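Local atomic coordinates of serine-rich Repeat Adhesion Glycoprotein (Srr1) (Streptococcus agalactiae, PDB entry 4MBO), a protein that binds fibrinogen as a serine-rich repeat surface glycoprotein of the bacterium and probably serves in adhesion to host tissue. Residues Q80-E85 with I102-T107; P126-I131 with S243-Y248. One frame throughout, in Å; residues are numbered along the deposited sequence.

Contact 1: residues Q80-E85 with I102-T107; sequences QDIMDE and ITYTWT
I82 lays the end of its side chain over one face of the Y104 ring, and the contact is essentially this single CH-pi pairing with a water bridge at the ring's hydroxyl. The methyl CD1 of I82 stands 4.0 Å from the centroid of the Y104 ring, 26° off the ring normal, displaced toward the rim on the CD1/CE1 side. I82 CG1 follows along the same rim, 3.7 Å from Y104 CE1, and the two side chains cross at about a right angle. I82 has CG1 anti to its carbonyl carbon (chi1 -59°) and CD1 carried on in an extended chain (chi2 -176°), which brings the methyl onto the ring.

Polar atoms line part of the ring's edge. The carbonyl oxygen Q80 O lies near the ring plane, 3.8 Å from Y104 CE1, and water 1 bridges the two residues at the same edge. The water donates to Q80 O at a short 2.5 Å and is hydrogen-bonded to Y104 OH at 2.6 Å.

Strands 82-83 and 101-106 are not neighbours in their sheet, since 89-95 runs between them, so the side chains reach across the intervening strand. The ring of F60 meets that of Y104 with the two planes nearly parallel, while V120 of strand 116-126 touches both I82 and Y104. The contact thus belongs to the hydrophobic interior of the Ig-like domain: dispersion holds the buried methyl to the ring, and the water lets the tyrosine hydroxyl meet a backbone carbonyl without direct contact.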
loop_
_atom_site.group_PDB
_atom_site.type_symbol
_atom_site.label_atom_id
_atom_site.label_comp_id
_atom_site.label_asym_id
_atom_site.label_seq_id
_atom_site.Cartn_x
_atom_site.Cartn_y
_atom_site.Cartn_z
ATOM N N GLN A 80 -7.350 5.155 15.987
ATOM C CA GLN A 80 -8.572 5.602 16.642
ATOM C C GLN A 80 -8.386 5.864 18.122
ATOM O O GLN A 80 -7.561 5.223 18.794
ATOM C CB GLN A 80 -9.728 4.606 16.428
ATOM C CG GLN A 80 -10.047 4.347 14.954
ATOM C CD GLN A 80 -10.446 5.604 14.186
ATOM O OE1 GLN A 80 -9.827 5.950 13.171
ATOM N NE2 GLN A 80 -11.445 6.320 14.688
ATOM N N ASP A 81 -9.131 6.844 18.597
ATOM C CA ASP A 81 -9.140 7.197 19.984
ATOM C C ASP A 81 -9.675 6.020 20.803
ATOM O O ASP A 81 -10.450 5.170 20.307
ATOM C CB ASP A 81 -10.087 8.387 20.242
ATOM C CG ASP A 81 -9.683 9.662 19.499
ATOM O OD1 ASP A 81 -8.471 9.864 19.215
ATOM O OD2 ASP A 81 -10.605 10.484 19.241
ATOM N N ILE A 82 -9.287 6.003 22.062
ATOM C CA ILE A 82 -9.833 5.060 23.020
ATOM C C ILE A 82 -10.854 5.830 23.851
ATOM O O ILE A 82 -10.516 6.846 24.450
ATOM C CB ILE A 82 -8.754 4.473 23.906
ATOM C CG1 ILE A 82 -7.701 3.751 23.064
ATOM C CG2 ILE A 82 -9.375 3.492 24.893
ATOM C CD1 ILE A 82 -6.639 3.051 23.885
ATOM N N MET A 83 -12.108 5.344 23.891
ATOM C CA MET A 83 -13.181 5.985 24.583
ATOM C C MET A 83 -13.665 5.132 25.739
ATOM O O MET A 83 -13.489 3.910 25.718
ATOM C CB MET A 83 -14.395 6.122 23.633
ATOM C CG MET A 83 -14.026 6.551 22.234
ATOM S SD MET A 83 -13.498 8.263 22.200
ATOM C CE MET A 83 -15.103 9.045 22.021
ATOM N N ASP A 84 -14.283 5.770 26.728
ATOM C CA ASP A 84 -14.890 5.022 27.816
ATOM C C ASP A 84 -16.394 4.845 27.532
ATOM O O ASP A 84 -16.894 5.223 26.456
ATOM C CB ASP A 84 -14.606 5.615 29.206
ATOM C CG ASP A 84 -15.415 6.853 29.527
ATOM O OD1 ASP A 84 -16.178 7.356 28.669
ATOM O OD2 ASP A 84 -15.277 7.320 30.686
ATOM N N GLU A 85 -17.102 4.258 28.483
ATOM C CA GLU A 85 -18.518 3.933 28.264
ATOM C C GLU A 85 -19.425 5.156 28.135
ATOM O O GLU A 85 -20.537 5.054 27.607
ATOM C CB GLU A 85 -19.035 2.970 29.347
ATOM C CG GLU A 85 -19.248 3.554 30.743
ATOM C CD GLU A 85 -17.965 3.912 31.487
ATOM O OE1 GLU A 85 -16.858 3.555 31.035
ATOM O OE2 GLU A 85 -18.078 4.550 32.559
ATOM N N ILE A 102 2.698 1.737 18.237
ATOM C CA ILE A 102 1.540 2.589 18.411
ATOM C C ILE A 102 1.615 3.151 19.843
ATOM O O ILE A 102 1.612 2.404 20.822
ATOM C CB ILE A 102 0.225 1.852 18.239
ATOM C CG1 ILE A 102 0.226 1.003 16.948
ATOM C CG2 ILE A 102 -0.905 2.857 18.271
ATOM C CD1 ILE A 102 -0.851 -0.033 16.898
ATOM N N THR A 103 1.723 4.458 19.962
ATOM C CA THR A 103 1.842 5.121 21.236
ATOM C C THR A 103 0.547 5.832 21.546
ATOM O O THR A 103 0.053 6.656 20.751
ATOM C CB THR A 103 2.969 6.166 21.246
ATOM O OG1 THR A 103 4.206 5.530 20.954
ATOM C CG2 THR A 103 3.108 6.881 22.589
ATOM N N TYR A 104 -0.013 5.495 22.702
ATOM C CA TYR A 104 -1.227 6.114 23.214
ATOM C C TYR A 104 -0.891 7.019 24.388
ATOM O O TYR A 104 -0.102 6.667 25.260
ATOM C CB TYR A 104 -2.224 5.061 23.676
ATOM C CG TYR A 104 -2.874 4.300 22.556
ATOM C CD1 TYR A 104 -4.047 4.761 21.963
ATOM C CD2 TYR A 104 -2.360 3.097 22.130
ATOM C CE1 TYR A 104 -4.647 4.029 20.932
ATOM C CE2 TYR A 104 -2.939 2.372 21.117
ATOM C CZ TYR A 104 -4.086 2.832 20.534
ATOM O OH TYR A 104 -4.613 2.064 19.524
ATOM N N THR A 105 -1.515 8.198 24.405
ATOM C CA THR A 105 -1.306 9.187 25.451
ATOM C C THR A 105 -2.610 9.462 26.195
ATOM O O THR A 105 -3.620 9.824 25.569
ATOM C CB THR A 105 -0.773 10.487 24.849
ATOM O OG1 THR A 105 0.419 10.210 24.086
ATOM C CG2 THR A 105 -0.452 11.518 25.960
ATOM N N TRP A 106 -2.593 9.271 27.513
ATOM C CA TRP A 106 -3.774 9.471 28.333
ATOM C C TRP A 106 -4.189 10.948 28.401
ATOM O O TRP A 106 -3.350 11.848 28.530
ATOM C CB TRP A 106 -3.544 8.963 29.749
ATOM C CG TRP A 106 -3.261 7.499 29.818
ATOM C CD1 TRP A 106 -2.064 6.917 30.046
ATOM C CD2 TRP A 106 -4.203 6.428 29.617
ATOM N NE1 TRP A 106 -2.187 5.552 29.987
ATOM C CE2 TRP A 106 -3.514 5.234 29.801
ATOM C CE3 TRP A 106 -5.584 6.382 29.349
ATOM C CZ2 TRP A 106 -4.149 3.970 29.695
ATOM C CZ3 TRP A 106 -6.222 5.141 29.243
ATOM C CH2 TRP A 106 -5.493 3.951 29.396
ATOM N N THR A 107 -5.484 11.176 28.394
ATOM C CA THR A 107 -6.019 12.534 28.456
ATOM C C THR A 107 -6.212 13.072 29.875
ATOM O O THR A 107 -6.103 12.362 30.874
ATOM C CB THR A 107 -7.389 12.575 27.773
ATOM O OG1 THR A 107 -8.286 11.723 28.510
ATOM C CG2 THR A 107 -7.315 12.170 26.317
HETATM O O HOH W 1 -6.921 2.791 18.608
#

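Contact 2: residues P126-I131 with S243-Y248; sequences PDQRII and SMDQNY
The carboxylate of D245 and the terminal amide of Q128 meet with their planes 90° apart. Q128 NE2 donates to D245 OD2 at 2.9 Å in a nearly straight bond (164°); the oxygen lies close to the amide plane and is approached on its anti side. The R129 guanidinium has D127 OD1 at its edge, in plane, where NE forms a salt bridge of 2.9 Å, while its NH1 forms another with D69 OD2. D245 OD2 lies instead well out of the guanidinium plane, 4.0 Å from R129 NE, a long, purely electrostatic pairing. The aliphatic part of R129 runs alongside D245, with CG 3.3 Å from D245 OD2. On the other segment, Q246 CG rests over one face of the Y248 ring.

D127 OD1 is gripped twice, since R129 N also donates to it and closes an Asx turn, tying the backbone N and the side-chain NE of R129 to one oxygen. S243 OG works in both directions. It donates to Q128 O at 2.8 Å and accepts from D245 N in an ST turn, a position reached by setting OG between the backbone N and the carbonyl carbon (chi1 69°). Water 2 adds a further bridge, donating to both R129 O and D245 O.

D245 OD2 also forms a salt bridge with K179 NZ, on strand 169-181. Two residues of that strand also hold Q128: R176 NH2 bonds to its OE1 and to S243 O, and M178 O accepts from its NE2. The contact therefore joins the loop after strand 116-126, in the Ig-like domain, to the loop between strands 229-235 and 254-255, in the adhesin domain, with strand 169-181 alongside.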
loop_
_atom_site.group_PDB
_atom_site.type_symbol
_atom_site.label_atom_id
_atom_site.label_comp_id
_atom_site.label_asym_id
_atom_site.label_seq_id
_atom_site.Cartn_x
_atom_site.Cartn_y
_atom_site.Cartn_z
ATOM N N PRO A 126 0.341 -6.367 6.675
ATOM C CA PRO A 126 1.722 -6.632 6.309
ATOM C C PRO A 126 2.211 -5.374 5.579
ATOM O O PRO A 126 1.537 -4.887 4.641
ATOM C CB PRO A 126 1.613 -7.826 5.352
ATOM C CG PRO A 126 0.353 -8.514 5.791
ATOM C CD PRO A 126 -0.567 -7.377 6.109
ATOM N N ASP A 127 3.340 -4.816 6.002
ATOM C CA ASP A 127 3.802 -3.526 5.483
ATOM C C ASP A 127 4.291 -3.699 4.070
ATOM O O ASP A 127 5.259 -4.426 3.819
ATOM C CB ASP A 127 4.864 -2.947 6.426
ATOM C CG ASP A 127 5.360 -1.585 6.037
ATOM O OD1 ASP A 127 5.262 -1.174 4.858
ATOM O OD2 ASP A 127 5.877 -0.883 6.940
ATOM N N GLN A 128 3.627 -3.007 3.147
ATOM C CA GLN A 128 3.924 -3.156 1.718
ATOM C C GLN A 128 5.288 -2.676 1.293
ATOM O O GLN A 128 5.734 -2.978 0.161
ATOM C CB GLN A 128 2.813 -2.502 0.852
ATOM C CG GLN A 128 2.718 -0.978 0.950
ATOM C CD GLN A 128 1.692 -0.405 0.006
ATOM O OE1 GLN A 128 0.736 -1.100 -0.403
ATOM N NE2 GLN A 128 1.852 0.861 -0.339
ATOM N N ARG A 129 5.938 -1.887 2.154
ATOM C CA ARG A 129 7.289 -1.405 1.873
ATOM C C ARG A 129 8.352 -2.415 2.307
ATOM O O ARG A 129 9.487 -2.331 1.853
ATOM C CB ARG A 129 7.496 -0.085 2.610
ATOM C CG ARG A 129 6.663 1.054 2.029
ATOM C CD ARG A 129 6.281 2.117 3.047
ATOM N NE ARG A 129 5.240 1.595 3.965
ATOM C CZ ARG A 129 4.262 2.319 4.501
ATOM N NH1 ARG A 129 3.347 1.733 5.276
ATOM N NH2 ARG A 129 4.174 3.616 4.254
ATOM N N ILE A 130 7.977 -3.322 3.203
ATOM C CA ILE A 130 8.869 -4.333 3.795
ATOM C C ILE A 130 8.651 -5.680 3.122
ATOM O O ILE A 130 9.603 -6.265 2.611
ATOM C CB ILE A 130 8.649 -4.419 5.300
ATOM C CG1 ILE A 130 8.883 -3.036 5.953
ATOM C CG2 ILE A 130 9.550 -5.480 5.930
ATOM C CD1 ILE A 130 10.282 -2.526 5.775
ATOM N N ILE A 131 7.418 -6.181 3.121
ATOM C CA ILE A 131 7.054 -7.403 2.377
ATOM C C ILE A 131 6.477 -6.843 1.082
ATOM O O ILE A 131 5.270 -6.808 0.884
ATOM C CB ILE A 131 6.041 -8.257 3.127
ATOM C CG1 ILE A 131 6.548 -8.575 4.532
ATOM C CG2 ILE A 131 5.750 -9.547 2.372
ATOM C CD1 ILE A 131 5.532 -9.243 5.417
ATOM N N SER A 243 4.486 -4.543 -4.713
ATOM C CA SER A 243 3.645 -3.495 -4.112
ATOM C C SER A 243 3.809 -2.154 -4.790
ATOM O O SER A 243 2.932 -1.308 -4.693
ATOM C CB SER A 243 3.986 -3.280 -2.637
ATOM O OG SER A 243 5.266 -2.691 -2.539
ATOM N N MET A 244 4.942 -1.962 -5.470
ATOM C CA MET A 244 5.270 -0.724 -6.131
ATOM C C MET A 244 5.546 0.421 -5.166
ATOM O O MET A 244 5.722 1.550 -5.596
ATOM C CB MET A 244 4.215 -0.342 -7.171
ATOM C CG MET A 244 3.815 -1.488 -8.054
ATOM S SD MET A 244 2.902 -0.928 -9.503
ATOM C CE MET A 244 2.402 -2.501 -10.177
ATOM N N ASP A 245 5.614 0.128 -3.865
ATOM C CA ASP A 245 5.939 1.158 -2.874
ATOM C C ASP A 245 7.397 0.994 -2.529
ATOM O O ASP A 245 7.764 0.225 -1.644
ATOM C CB ASP A 245 5.077 1.025 -1.633
ATOM C CG ASP A 245 5.102 2.290 -0.764
ATOM O OD1 ASP A 245 5.981 3.161 -1.013
ATOM O OD2 ASP A 245 4.291 2.396 0.179
ATOM N N GLN A 246 8.246 1.697 -3.263
ATOM C CA GLN A 246 9.678 1.553 -3.041
ATOM C C GLN A 246 10.372 2.905 -3.256
ATOM O O GLN A 246 9.747 3.887 -3.612
ATOM C CB GLN A 246 10.239 0.451 -3.955
ATOM C CG GLN A 246 9.909 0.663 -5.435
ATOM C CD GLN A 246 10.355 -0.496 -6.348
ATOM O OE1 GLN A 246 9.544 -1.153 -6.985
ATOM N NE2 GLN A 246 11.647 -0.751 -6.379
ATOM N N ASN A 247 11.666 2.931 -2.988
ATOM C CA ASN A 247 12.427 4.156 -3.102
ATOM C C ASN A 247 12.760 4.401 -4.569
ATOM O O ASN A 247 13.665 3.769 -5.117
ATOM C CB ASN A 247 13.703 4.053 -2.281
ATOM C CG ASN A 247 14.534 5.304 -2.375
ATOM O OD1 ASN A 247 14.062 6.335 -2.828
ATOM N ND2 ASN A 247 15.756 5.227 -1.912
ATOM N N TYR A 248 11.996 5.285 -5.190
ATOM C CA TYR A 248 12.180 5.596 -6.602
ATOM C C TYR A 248 13.310 6.596 -6.838
ATOM O O TYR A 248 13.633 6.883 -7.989
ATOM C CB TYR A 248 10.890 6.082 -7.218
ATOM C CG TYR A 248 9.875 4.995 -7.354
ATOM C CD1 TYR A 248 10.070 3.959 -8.258
ATOM C CD2 TYR A 248 8.696 5.005 -6.613
ATOM C CE1 TYR A 248 9.129 2.955 -8.390
ATOM C CE2 TYR A 248 7.774 3.995 -6.726
ATOM C CZ TYR A 248 7.985 2.996 -7.645
ATOM O OH TYR A 248 7.070 1.997 -7.756
HETATM O O HOH W 2 9.987 -1.169 -0.634
#

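How the contacts relate
Both segments of contact 1 precede those of contact 2 in the chain. Their centres lie 29 Å apart and their nearest atoms about 12 Å, so they do not touch. Contact 1 lies wholly inside the Ig-like domain, whereas contact 2 spans the two domains; the centre of contact 1 is about 26 Å, that of contact 2 about 7 Å, from the centre of the chain. Strand 116-126 connects them: it packs against the side chains of contact 1 and runs directly into the 126-131 loop. The S243 side chain is about 11 Å from a bound calcium ion. One contact is mainly apolar, the other mainly polar and charged.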